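Local coordinates for probable secreted solute-binding lipoprotein (Streptomyces coelicolor, PDB 3I3V) that probably captures a solute outside the cell and delivers it to a membrane transporter, at residues T9-T14 / K43-G48; R62-V67 / S293-R298; Y130-L135 / H262-G267; F221-Q226 / F377-S382; Q236-E241 / K254-V259. One frame throughout, in Å; residues are numbered along the deposited sequence.

Contact 1 (T9-T14 / K43-G48); sequences TLVVHT and KNLVNG
The imidazole of His13 takes the Asn47 amide at its edge: Asn47 ND2 donates to His13 NE2 across 2.6 Å, lying in the ring plane though the bond is bent (137°), while the amide is turned 73° from the ring. With CG anti to the backbone N (chi1 -157°), His13 leans over strand 43-46, bringing its CD2 within 3.6 Å of Leu45 CB. A histidine suits this place because it can set a carbon edge against a leucine and accept from an amide. Further back on this face, the side chains of Val11 and Leu45 lie aslant each other, Val11 CG1 4.1 Å from Leu45 CD1. Lys43 runs fully extended to a salt bridge with Asp4. Strands 9-14 and 41-46 are the parallel neighbours of a beta-alpha-beta crossover through helix 23-36, and Val12 is bonded across through both N and O: Val12 N donates to Lys43 O (2.9 Å) and Val12 O accepts from Leu45 N (2.8 Å). On the other face Val12 and Asn44 lie alongside each other, Asn44 OD1 3.6 Å from Val12 CB; that oxygen is hydrogen-bonded to Tyr26 of the crossover helix. Past strand 41-46, Asn47 N bonds to Thr14 O at 3.0 Å.

Contact 2 (R62-V67 / S293-R298); sequences RKEADV and SPNGVR
Glu64 is the first residue of 62-67 to press firmly on 293-298, just after the Schellman motif that ends helix 51-60 at Arg62. Its CG sits between the backbone N and the carbonyl carbon (chi1 75°) and the chain bends again at chi2, laying the carboxylate almost flat on the Asn295 amide, with 13° between the planes. Glu64 OE1 also receives a weak bond from Asn295 N at 3.4 Å, a natural place for an acid beside the start of a helix. At Ala65 the backbone takes over: Ser293 OG donates to Ala65 O over 2.6 Å, in the carbonyl plane on a lone pair. Ser293 OG also accepts from Gly296 N (3.0 Å), making Ser293 the N-cap of helix 294-298. Asp66 O then receives Ser293 N at 3.2 Å, from well above the carbonyl plane, and touches Gly296 CA at 3.3 Å; a side chain at Gly296 would run into that oxygen. The Asp66 carboxylate turns to Val11 N and Lys299. The loop thus lies between helix 51-60, whose Tyr55 touches Glu64 and Ser293, strand 9-14 against Ala65 and Asp66, and the short helix 294-298 that follows strand 289-292.

Contact 3 (Y130-L135 / H262-G267); sequences YNRALL and HTEVGG
Tyr130 and Glu264 form an antiparallel hydrogen-bonded pair, and the backbones are tightly joined here. Tyr130 N gives a short, straight bond to Glu264 O (2.6 Å), and Glu264 N returns one to Tyr130 O at 2.9 Å. The Tyr130 ring then runs along the second strand with Glu264 O at its edge, and its hydroxyl OH, the far end of a long rigid side chain, donates to Gly267 O at 2.7 Å. The ring edge also passes Gly266 N, where glycine keeps the strand slim. At the next pair, Asn131 and Thr263, no backbone bonds are exchanged, but Arg132 N reaches back to His262 O (3.0 Å), so the strand pairing carries on into the first residue of the helix. Close packing also holds where His262 presents a face to Ala133: the small methyl Ala133 CB stands 3.5 Å from the His262 ring centroid, a CH-pi contact. His262 NE2 is hydrogen-bonded to Glu240, which would hold the ring's rotation.

The salt bridge is looser. Arg132 bends at chi2 and crosses Glu264 obliquely; Arg132 NE meets Glu264 OE2 at 3.3 Å from above the carboxylate plane, with poor aim, while NH1 bonds to Asp141 O.

Strands 122-131 and 263-266 are antiparallel neighbours in the mixed sheet of one lobe, and the first turns directly into helix 132-138, with Asn131 at its N-cap, an arrangement consistent with the periplasmic-binding-protein clan.

Contact 4 (F221-Q226 / F377-S382); sequences FADKAQ and FTRGTS
Phe221, whose CG stands anti to its carbonyl carbon (chi1 -58°), and Phe377, with chi1 near -95°, bring their rings together from two segments far apart in the chain until they meet edge-to-face. The edge of Phe377 comes down on Phe221: Phe377 CE2 lies over the centre of the Phe221 ring, 3.6 Å from Phe221 CD2, and the planes stand 68° apart with centroids 4.8 Å from each other. In this T-shaped pair the positive rim of one ring faces the negative pi cloud of the other, which is why two phenylalanines suit a buried spot with no polar partner needed. Ala225 adds a small methyl beside the pair, its CB 4.1 Å from Phe377 CD2. Replacing Phe221 with alanine is likely to open a gap under the Phe377 edge and deprive that ring of its aromatic mate on this side.

The two segments lead from helix 203-217 to helix 230-238 and from helix 363-377 to helix 383-392, and each makes a type II beta turn. In the second, Gly380 takes the positive-phi position that glycine favours, and Thr378 O accepts from both Thr381 N and Thr381 OG1, the latter at 2.7 Å.

Nearer the surface, Gln226 bends at chi2 and crosses Thr378 at about a right angle, its aliphatic CG 3.4 Å from Thr378 OG1. At the rim Asp223 and Arg379 attract only at long range: Asp223 OD1 is 4.2 Å from Arg379 NH1, beyond a salt bridge; Asp223 pairs instead with Arg158, and Arg379 NH2 donates to Asp217 O.

Contact 5 (Q236-E241 / K254-V259); sequences QFNTEE and KVPEKV
A Schellman motif closes helix 230-238, and this C-terminal end packs on the turn that starts helix 257-261, with Asn238 lying across Pro256 and Val259 filling the angle behind. The turn of chain is made at Glu240, whose positive phi lets Glu240 N bond back to Phe237 O at 3.0 Å and Glu241 N to Gln236 O. No hydrogen bond joins the two segments; the contact is one of shape.

Pro256, at the N-cap position of the second helix, offers its ring carbon CD to the flat amide of Asn238, 3.3 Å from Asn238 CG, with the two side chains at about a right angle. An amide suits this place because it is flat enough to lie close against a proline and polar enough to be partly exposed. A glycine instead of Asn238 would probably leave Pro256 CD without its cover and open a gap between the helix end and the turn.

On the buried side Phe237, with CG anti to the backbone N (chi1 -171°), directs its CE1 at Val255 CG1 and Val259 CG1, each 4.2 Å away; Val255 comes up at the ring's edge, and the compact branched side chains of the two valines can both reach CE1. Glu240 lays its aliphatic stem on Val259, coming from the opposite direction, Glu240 CG 3.9 Å from Val259 CG1, while its carboxylate oxygen OE2 accepts from His262 NE2. The other branch of the valine turns to the main chain, Val259 CG2 resting 3.4 Å from Asn238 O.

In the fold
Contacts 1 and 2 sit together, their centres 11 Å apart, and meet through Asp66 and Val67, which bond to strand 9-14; contacts 3 and 5 are another such pair, linked by Glu240 and His262 and by the step from helix 257-261 into strand 263-266. About 41 Å separates the centres of contacts 1 and 3, on opposite sides of the chain's centre. Contacts 1 and 3 are sheet pairings ruled by backbone hydrogen bonds, parallel in one, antiparallel in the other. Contact 2 joins a loop to a capped helix start through bonds from Ser293, whereas contacts 4 and 5 have no hydrogen bonds across them. All five are partly buried; contact 3 alone has no exposed touching residue.

Contact 1 (T9-T14 / K43-G48)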
# COMPACT_ATOMS: atom_id res chain seq x y z
N THR C 9 -0.60 44.45 17.15
CA THR C 9 0.32 45.55 17.43
C THR C 9 1.21 45.09 18.55
O THR C 9 0.79 45.04 19.68
CB THR C 9 -0.39 46.81 17.90
OG1 THR C 9 -1.05 47.43 16.80
CG2 THR C 9 0.62 47.78 18.48
N LEU C 10 2.45 44.78 18.23
CA LEU C 10 3.36 44.31 19.23
C LEU C 10 4.19 45.50 19.67
O LEU C 10 4.82 46.12 18.83
CB LEU C 10 4.27 43.26 18.62
CG LEU C 10 4.72 42.02 19.36
CD1 LEU C 10 6.18 41.74 19.10
CD2 LEU C 10 4.46 42.18 20.83
N VAL C 11 4.18 45.85 20.96
CA VAL C 11 4.98 46.99 21.44
C VAL C 11 6.18 46.41 22.17
O VAL C 11 6.02 45.62 23.11
CB VAL C 11 4.20 47.89 22.41
CG1 VAL C 11 5.06 49.08 22.81
CG2 VAL C 11 2.90 48.36 21.77
N VAL C 12 7.37 46.81 21.74
CA VAL C 12 8.62 46.33 22.30
C VAL C 12 9.42 47.44 22.97
O VAL C 12 9.79 48.42 22.33
CB VAL C 12 9.50 45.70 21.18
CG1 VAL C 12 10.85 45.28 21.74
CG2 VAL C 12 8.79 44.52 20.56
N HIS C 13 9.68 47.27 24.27
CA HIS C 13 10.47 48.23 25.05
C HIS C 13 11.90 47.68 25.03
O HIS C 13 12.18 46.68 25.68
CB HIS C 13 9.94 48.30 26.49
CG HIS C 13 10.28 49.57 27.19
ND1 HIS C 13 9.87 49.85 28.47
CD2 HIS C 13 10.97 50.66 26.76
CE1 HIS C 13 10.29 51.06 28.80
NE2 HIS C 13 10.95 51.57 27.79
N THR C 14 12.77 48.36 24.30
CA THR C 14 14.15 47.92 24.09
C THR C 14 15.26 48.92 24.38
O THR C 14 15.07 50.12 24.23
CB THR C 14 14.38 47.58 22.62
OG1 THR C 14 13.19 47.01 22.08
CG2 THR C 14 15.53 46.63 22.46
N LYS C 43 6.01 48.45 17.26
CA LYS C 43 6.44 49.75 17.75
C LYS C 43 7.58 49.57 18.74
O LYS C 43 7.53 48.68 19.59
CB LYS C 43 5.29 50.50 18.44
CG LYS C 43 5.65 51.95 18.74
CD LYS C 43 4.53 52.69 19.45
CE LYS C 43 4.95 54.12 19.73
NZ LYS C 43 3.97 54.83 20.60
N ASN C 44 8.62 50.38 18.62
CA ASN C 44 9.75 50.29 19.55
C ASN C 44 9.84 51.47 20.49
O ASN C 44 9.76 52.62 20.07
CB ASN C 44 11.07 50.18 18.79
CG ASN C 44 11.35 48.78 18.28
OD1 ASN C 44 11.50 47.84 19.06
ND2 ASN C 44 11.40 48.64 16.97
N LEU C 45 9.98 51.18 21.78
CA LEU C 45 10.16 52.22 22.79
C LEU C 45 11.61 52.02 23.21
O LEU C 45 11.96 50.99 23.77
CB LEU C 45 9.22 52.02 23.98
CG LEU C 45 7.72 52.30 23.77
CD1 LEU C 45 6.93 51.93 25.04
CD2 LEU C 45 7.50 53.78 23.42
N VAL C 46 12.46 52.99 22.90
CA VAL C 46 13.87 52.84 23.23
C VAL C 46 14.29 53.62 24.47
O VAL C 46 13.94 54.79 24.64
CB VAL C 46 14.77 53.28 22.05
CG1 VAL C 46 16.25 53.14 22.44
CG2 VAL C 46 14.47 52.43 20.82
N ASN C 47 15.04 52.94 25.33
CA ASN C 47 15.56 53.52 26.57
C ASN C 47 16.90 52.84 26.88
O ASN C 47 17.13 51.71 26.46
CB ASN C 47 14.59 53.29 27.73
CG ASN C 47 13.46 54.31 27.75
OD1 ASN C 47 13.69 55.49 28.00
ND2 ASN C 47 12.25 53.85 27.49
N GLY C 48 17.76 53.54 27.61
CA GLY C 48 19.06 52.98 27.94
C GLY C 48 19.13 52.44 29.35
O GLY C 48 18.49 51.45 29.67

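Contact 2 (R62-V67 / S293-R298)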
# COMPACT_ATOMS: atom_id res chain seq x y z
N ARG C 62 -0.47 49.99 34.19
CA ARG C 62 -1.12 48.95 33.38
C ARG C 62 -1.11 49.26 31.88
O ARG C 62 -2.14 49.10 31.20
CB ARG C 62 -2.55 48.73 33.86
CG ARG C 62 -2.64 48.26 35.31
CD ARG C 62 -4.08 48.05 35.73
NE ARG C 62 -4.18 47.74 37.15
CZ ARG C 62 -3.65 46.65 37.70
NH1 ARG C 62 -2.98 45.78 36.95
NH2 ARG C 62 -3.77 46.45 39.01
N LYS C 63 0.03 49.69 31.37
CA LYS C 63 0.16 49.98 29.95
C LYS C 63 1.60 49.74 29.48
O LYS C 63 2.09 50.43 28.59
CB LYS C 63 -0.28 51.42 29.66
CG LYS C 63 0.56 52.51 30.31
CD LYS C 63 -0.03 53.91 30.04
CE LYS C 63 0.84 55.04 30.59
NZ LYS C 63 2.19 55.10 29.94
N GLU C 64 2.26 48.75 30.08
CA GLU C 64 3.64 48.42 29.73
C GLU C 64 3.74 47.69 28.40
O GLU C 64 2.78 47.05 27.95
CB GLU C 64 4.29 47.57 30.83
CG GLU C 64 3.83 46.11 30.88
CD GLU C 64 2.44 45.93 31.46
OE1 GLU C 64 1.97 44.78 31.58
OE2 GLU C 64 1.81 46.95 31.80
N ALA C 65 4.91 47.79 27.77
CA ALA C 65 5.16 47.13 26.50
C ALA C 65 4.87 45.63 26.61
O ALA C 65 4.83 45.09 27.71
CB ALA C 65 6.62 47.36 26.08
N ASP C 66 4.68 44.97 25.47
CA ASP C 66 4.39 43.54 25.43
C ASP C 66 5.65 42.68 25.60
O ASP C 66 5.60 41.57 26.14
CB ASP C 66 3.72 43.19 24.10
CG ASP C 66 2.51 44.05 23.82
OD1 ASP C 66 1.56 44.02 24.64
OD2 ASP C 66 2.51 44.76 22.79
N VAL C 67 6.77 43.21 25.11
CA VAL C 67 8.05 42.51 25.17
C VAL C 67 9.12 43.50 25.59
O VAL C 67 9.13 44.65 25.13
CB VAL C 67 8.44 41.93 23.79
CG1 VAL C 67 9.83 41.32 23.86
CG2 VAL C 67 7.43 40.88 23.35
N SER C 293 5.76 40.60 29.19
CA SER C 293 4.95 41.22 30.23
C SER C 293 3.56 40.62 30.27
O SER C 293 3.17 39.88 29.36
CB SER C 293 4.82 42.71 29.97
OG SER C 293 4.05 42.92 28.80
N PRO C 294 2.79 40.92 31.33
CA PRO C 294 1.44 40.36 31.38
C PRO C 294 0.63 40.87 30.18
O PRO C 294 -0.19 40.14 29.63
CB PRO C 294 0.91 40.87 32.72
CG PRO C 294 2.15 40.78 33.59
CD PRO C 294 3.23 41.37 32.67
N ASN C 295 0.89 42.11 29.76
CA ASN C 295 0.20 42.67 28.60
C ASN C 295 0.59 41.84 27.38
O ASN C 295 -0.24 41.57 26.51
CB ASN C 295 0.64 44.12 28.37
CG ASN C 295 -0.23 45.12 29.09
OD1 ASN C 295 0.02 46.32 29.01
ND2 ASN C 295 -1.26 44.64 29.79
N GLY C 296 1.87 41.48 27.32
CA GLY C 296 2.38 40.69 26.22
C GLY C 296 1.73 39.33 26.18
O GLY C 296 1.51 38.78 25.10
N VAL C 297 1.42 38.78 27.35
CA VAL C 297 0.76 37.48 27.44
C VAL C 297 -0.59 37.56 26.75
O VAL C 297 -1.04 36.60 26.14
CB VAL C 297 0.55 37.05 28.92
CG1 VAL C 297 -0.53 35.97 28.99
CG2 VAL C 297 1.86 36.52 29.51
N ARG C 298 -1.24 38.72 26.85
CA ARG C 298 -2.54 38.91 26.22
C ARG C 298 -2.38 38.79 24.71
O ARG C 298 -3.27 38.28 24.03
CB ARG C 298 -3.10 40.29 26.57
CG ARG C 298 -4.56 40.47 26.16
CD ARG C 298 -5.08 41.88 26.43
NE ARG C 298 -4.33 42.89 25.69
CZ ARG C 298 -3.28 43.56 26.18
NH1 ARG C 298 -2.86 43.34 27.42
NH2 ARG C 298 -2.66 44.46 25.42

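Contact 3 (Y130-L135 / H262-G267)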
# COMPACT_ATOMS: atom_id res chain seq x y z
N TYR C 130 46.79 38.40 22.30
CA TYR C 130 48.26 38.44 22.31
C TYR C 130 48.80 38.95 20.98
O TYR C 130 48.54 38.36 19.93
CB TYR C 130 48.82 37.03 22.57
CG TYR C 130 48.40 36.41 23.88
CD1 TYR C 130 49.20 36.50 25.01
CD2 TYR C 130 47.19 35.72 23.99
CE1 TYR C 130 48.82 35.92 26.22
CE2 TYR C 130 46.80 35.14 25.20
CZ TYR C 130 47.62 35.25 26.30
OH TYR C 130 47.25 34.67 27.49
N ASN C 131 49.54 40.05 21.02
CA ASN C 131 50.12 40.63 19.82
C ASN C 131 51.39 39.84 19.45
O ASN C 131 52.40 39.91 20.14
CB ASN C 131 50.43 42.11 20.07
CG ASN C 131 51.04 42.81 18.86
OD1 ASN C 131 50.95 44.03 18.73
ND2 ASN C 131 51.69 42.04 18.00
N ARG C 132 51.31 39.06 18.37
CA ARG C 132 52.44 38.24 17.92
C ARG C 132 53.65 39.03 17.44
O ARG C 132 54.78 38.70 17.77
CB ARG C 132 51.99 37.30 16.80
CG ARG C 132 51.49 35.96 17.29
CD ARG C 132 52.64 35.13 17.80
NE ARG C 132 52.21 33.79 18.16
CZ ARG C 132 53.03 32.84 18.61
NH1 ARG C 132 54.32 33.11 18.75
NH2 ARG C 132 52.56 31.64 18.90
N ALA C 133 53.40 40.06 16.65
CA ALA C 133 54.49 40.89 16.15
C ALA C 133 55.36 41.33 17.32
O ALA C 133 56.59 41.32 17.22
CB ALA C 133 53.94 42.10 15.42
N LEU C 134 54.74 41.72 18.42
CA LEU C 134 55.49 42.18 19.58
C LEU C 134 56.12 41.03 20.38
O LEU C 134 57.20 41.19 20.95
CB LEU C 134 54.59 43.04 20.48
CG LEU C 134 54.32 44.47 19.98
CD1 LEU C 134 55.56 45.33 20.11
CD2 LEU C 134 53.88 44.43 18.53
N LEU C 135 55.46 39.88 20.43
CA LEU C 135 56.01 38.73 21.14
C LEU C 135 57.25 38.25 20.37
O LEU C 135 58.20 37.75 20.97
CB LEU C 135 55.00 37.59 21.26
CG LEU C 135 53.81 37.77 22.22
CD1 LEU C 135 52.96 36.51 22.23
CD2 LEU C 135 54.32 38.09 23.62
N HIS C 262 48.04 40.62 13.01
CA HIS C 262 48.97 39.74 13.71
C HIS C 262 48.68 39.62 15.21
O HIS C 262 49.60 39.66 16.03
CB HIS C 262 50.43 40.20 13.47
CG HIS C 262 50.67 41.65 13.75
ND1 HIS C 262 50.97 42.56 12.76
CD2 HIS C 262 50.73 42.35 14.92
CE1 HIS C 262 51.21 43.74 13.30
NE2 HIS C 262 51.07 43.64 14.60
N THR C 263 47.40 39.49 15.55
CA THR C 263 46.98 39.33 16.94
C THR C 263 46.28 37.98 17.08
O THR C 263 45.55 37.55 16.19
CB THR C 263 46.03 40.48 17.40
OG1 THR C 263 46.78 41.69 17.58
CG2 THR C 263 45.34 40.14 18.72
N GLU C 264 46.52 37.31 18.19
CA GLU C 264 45.92 36.02 18.45
C GLU C 264 45.20 36.02 19.79
O GLU C 264 45.68 36.61 20.76
CB GLU C 264 46.99 34.94 18.45
CG GLU C 264 47.46 34.53 17.07
CD GLU C 264 48.57 33.50 17.11
OE1 GLU C 264 48.50 32.59 17.97
OE2 GLU C 264 49.50 33.59 16.29
N VAL C 265 44.05 35.34 19.86
CA VAL C 265 43.30 35.29 21.11
C VAL C 265 43.41 33.94 21.80
O VAL C 265 43.47 32.89 21.14
CB VAL C 265 41.80 35.60 20.88
CG1 VAL C 265 41.63 37.02 20.39
CG2 VAL C 265 41.20 34.61 19.90
N GLY C 266 43.45 33.99 23.12
CA GLY C 266 43.54 32.79 23.93
C GLY C 266 42.92 33.05 25.29
O GLY C 266 42.02 33.89 25.42
N GLY C 267 43.39 32.34 26.31
CA GLY C 267 42.87 32.53 27.65
C GLY C 267 43.99 33.00 28.56
O GLY C 267 45.14 33.14 28.13

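Contact 4 (F221-Q226 / F377-S382)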
# COMPACT_ATOMS: atom_id res chain seq x y z
N PHE C 221 52.02 43.28 34.63
CA PHE C 221 51.16 44.38 34.18
C PHE C 221 52.00 45.60 33.87
O PHE C 221 53.12 45.73 34.37
CB PHE C 221 50.13 44.71 35.26
CG PHE C 221 49.26 43.55 35.62
CD1 PHE C 221 48.40 43.01 34.68
CD2 PHE C 221 49.38 42.93 36.85
CE1 PHE C 221 47.67 41.87 34.96
CE2 PHE C 221 48.66 41.79 37.14
CZ PHE C 221 47.80 41.25 36.19
N ALA C 222 51.46 46.48 33.03
CA ALA C 222 52.16 47.71 32.66
C ALA C 222 52.49 48.52 33.90
O ALA C 222 51.78 48.44 34.91
CB ALA C 222 51.28 48.55 31.72
N ASP C 223 53.56 49.30 33.84
CA ASP C 223 53.93 50.12 34.98
C ASP C 223 52.76 51.05 35.29
O ASP C 223 52.10 51.54 34.38
CB ASP C 223 55.18 50.97 34.68
CG ASP C 223 56.46 50.13 34.54
OD1 ASP C 223 56.66 49.19 35.33
OD2 ASP C 223 57.28 50.44 33.65
N LYS C 224 52.47 51.24 36.58
CA LYS C 224 51.40 52.13 37.00
C LYS C 224 49.97 51.67 36.64
O LYS C 224 49.04 52.47 36.64
CB LYS C 224 51.66 53.53 36.43
CG LYS C 224 53.07 54.05 36.74
CD LYS C 224 53.27 55.53 36.42
CE LYS C 224 53.08 55.85 34.93
NZ LYS C 224 51.64 56.00 34.56
N ALA C 225 49.80 50.39 36.34
CA ALA C 225 48.49 49.84 35.97
C ALA C 225 47.36 50.25 36.91
O ALA C 225 46.21 50.35 36.50
CB ALA C 225 48.58 48.31 35.90
N GLN C 226 47.71 50.49 38.17
CA GLN C 226 46.74 50.88 39.20
C GLN C 226 45.98 52.17 38.88
O GLN C 226 44.87 52.38 39.38
CB GLN C 226 47.44 51.03 40.55
CG GLN C 226 48.71 50.23 40.64
CD GLN C 226 49.96 51.11 40.65
OE1 GLN C 226 51.07 50.62 40.44
NE2 GLN C 226 49.77 52.40 40.90
N PHE C 377 46.29 46.40 42.58
CA PHE C 377 47.23 46.36 41.47
C PHE C 377 48.58 47.02 41.77
O PHE C 377 49.51 46.93 40.97
CB PHE C 377 46.63 47.01 40.21
CG PHE C 377 45.99 46.03 39.27
CD1 PHE C 377 44.64 45.70 39.38
CD2 PHE C 377 46.74 45.44 38.26
CE1 PHE C 377 44.05 44.79 38.50
CE2 PHE C 377 46.16 44.53 37.38
CZ PHE C 377 44.81 44.21 37.49
N THR C 378 48.67 47.71 42.90
CA THR C 378 49.90 48.39 43.29
C THR C 378 50.93 47.37 43.77
O THR C 378 50.71 46.69 44.77
CB THR C 378 49.63 49.40 44.42
OG1 THR C 378 48.53 50.24 44.05
CG2 THR C 378 50.85 50.27 44.67
N ARG C 379 52.05 47.27 43.06
CA ARG C 379 53.09 46.31 43.41
C ARG C 379 53.55 46.38 44.85
O ARG C 379 53.69 47.45 45.43
CB ARG C 379 54.29 46.49 42.49
CG ARG C 379 53.92 46.48 41.03
CD ARG C 379 55.13 46.65 40.15
NE ARG C 379 55.97 45.46 40.11
CZ ARG C 379 56.85 45.23 39.15
NH1 ARG C 379 56.99 46.10 38.16
NH2 ARG C 379 57.59 44.13 39.17
N GLY C 380 53.79 45.21 45.43
CA GLY C 380 54.24 45.14 46.80
C GLY C 380 53.12 44.98 47.81
O GLY C 380 53.36 44.59 48.95
N THR C 381 51.89 45.29 47.39
CA THR C 381 50.72 45.19 48.26
C THR C 381 50.43 43.75 48.64
O THR C 381 49.97 42.96 47.82
CB THR C 381 49.47 45.77 47.58
OG1 THR C 381 49.71 47.14 47.23
CG2 THR C 381 48.27 45.71 48.52
N SER C 382 50.71 43.42 49.89
CA SER C 382 50.52 42.07 50.41
C SER C 382 49.18 41.45 50.09
O SER C 382 48.18 42.15 49.96
CB SER C 382 50.71 42.06 51.93
OG SER C 382 49.82 42.98 52.55

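Contact 5 (Q236-E241 / K254-V259)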
# COMPACT_ATOMS: atom_id res chain seq x y z
N GLN C 236 47.12 51.84 24.62
CA GLN C 236 48.40 51.13 24.69
C GLN C 236 48.49 49.92 23.77
O GLN C 236 49.53 49.69 23.16
CB GLN C 236 48.70 50.70 26.13
CG GLN C 236 49.11 51.85 27.02
CD GLN C 236 49.55 51.40 28.40
OE1 GLN C 236 49.91 52.22 29.24
NE2 GLN C 236 49.53 50.10 28.64
N PHE C 237 47.41 49.16 23.66
CA PHE C 237 47.42 47.99 22.79
C PHE C 237 47.30 48.35 21.31
O PHE C 237 47.97 47.76 20.47
CB PHE C 237 46.31 47.02 23.20
CG PHE C 237 46.39 45.69 22.50
CD1 PHE C 237 45.84 45.51 21.24
CD2 PHE C 237 47.03 44.62 23.11
CE1 PHE C 237 45.94 44.28 20.58
CE2 PHE C 237 47.13 43.39 22.47
CZ PHE C 237 46.58 43.22 21.20
N ASN C 238 46.45 49.33 20.99
CA ASN C 238 46.24 49.75 19.60
C ASN C 238 47.44 50.40 18.94
O ASN C 238 47.63 50.25 17.74
CB ASN C 238 45.03 50.68 19.51
CG ASN C 238 43.74 49.94 19.69
OD1 ASN C 238 43.74 48.73 19.89
ND2 ASN C 238 42.62 50.66 19.62
N THR C 239 48.25 51.12 19.71
CA THR C 239 49.45 51.75 19.18
C THR C 239 50.61 50.77 19.36
O THR C 239 51.76 51.08 19.06
CB THR C 239 49.78 53.07 19.91
OG1 THR C 239 49.97 52.80 21.31
CG2 THR C 239 48.65 54.08 19.73
N GLU C 240 50.29 49.59 19.88
CA GLU C 240 51.27 48.55 20.10
C GLU C 240 52.38 48.93 21.07
O GLU C 240 53.56 48.70 20.80
CB GLU C 240 51.88 48.11 18.76
CG GLU C 240 50.88 47.48 17.81
CD GLU C 240 51.51 47.02 16.51
OE1 GLU C 240 52.09 47.87 15.81
OE2 GLU C 240 51.44 45.82 16.20
N GLU C 241 51.99 49.50 22.21
CA GLU C 241 52.96 49.85 23.24
C GLU C 241 52.95 48.72 24.28
O GLU C 241 53.89 48.56 25.06
CB GLU C 241 52.61 51.19 23.90
CG GLU C 241 52.71 52.38 22.94
CD GLU C 241 54.10 52.53 22.32
OE1 GLU C 241 55.10 52.55 23.07
OE2 GLU C 241 54.19 52.62 21.07
N LYS C 254 37.29 46.57 17.82
CA LYS C 254 37.73 47.90 17.43
C LYS C 254 39.25 48.02 17.33
O LYS C 254 39.77 49.13 17.21
CB LYS C 254 37.21 48.95 18.42
CG LYS C 254 35.68 49.02 18.58
CD LYS C 254 35.29 50.12 19.59
CE LYS C 254 33.87 49.96 20.14
NZ LYS C 254 32.81 50.28 19.15
N VAL C 255 39.95 46.89 17.38
CA VAL C 255 41.41 46.88 17.28
C VAL C 255 41.79 47.16 15.83
O VAL C 255 41.35 46.44 14.92
CB VAL C 255 42.00 45.49 17.70
CG1 VAL C 255 43.48 45.45 17.40
CG2 VAL C 255 41.76 45.24 19.18
N PRO C 256 42.59 48.21 15.59
CA PRO C 256 43.02 48.57 14.24
C PRO C 256 43.45 47.35 13.43
O PRO C 256 44.35 46.62 13.82
CB PRO C 256 44.17 49.53 14.50
CG PRO C 256 43.67 50.26 15.70
CD PRO C 256 43.14 49.15 16.58
N GLU C 257 42.78 47.15 12.30
CA GLU C 257 43.03 46.02 11.41
C GLU C 257 44.51 45.69 11.17
O GLU C 257 44.87 44.51 11.07
CB GLU C 257 42.31 46.25 10.08
CG GLU C 257 43.18 46.14 8.85
CD GLU C 257 42.35 46.08 7.59
OE1 GLU C 257 41.64 47.07 7.29
OE2 GLU C 257 42.39 45.04 6.90
N LYS C 258 45.35 46.71 11.06
CA LYS C 258 46.78 46.48 10.85
C LYS C 258 47.33 45.68 12.04
O LYS C 258 48.08 44.72 11.87
CB LYS C 258 47.52 47.82 10.74
CG LYS C 258 47.07 48.68 9.59
CD LYS C 258 47.55 48.13 8.25
CE LYS C 258 49.05 48.34 8.05
NZ LYS C 258 49.88 47.69 9.10
N VAL C 259 46.93 46.10 13.25
CA VAL C 259 47.35 45.45 14.48
C VAL C 259 46.67 44.10 14.65
O VAL C 259 47.32 43.12 15.01
CB VAL C 259 46.99 46.31 15.71
CG1 VAL C 259 47.49 45.65 16.98
CG2 VAL C 259 47.56 47.71 15.55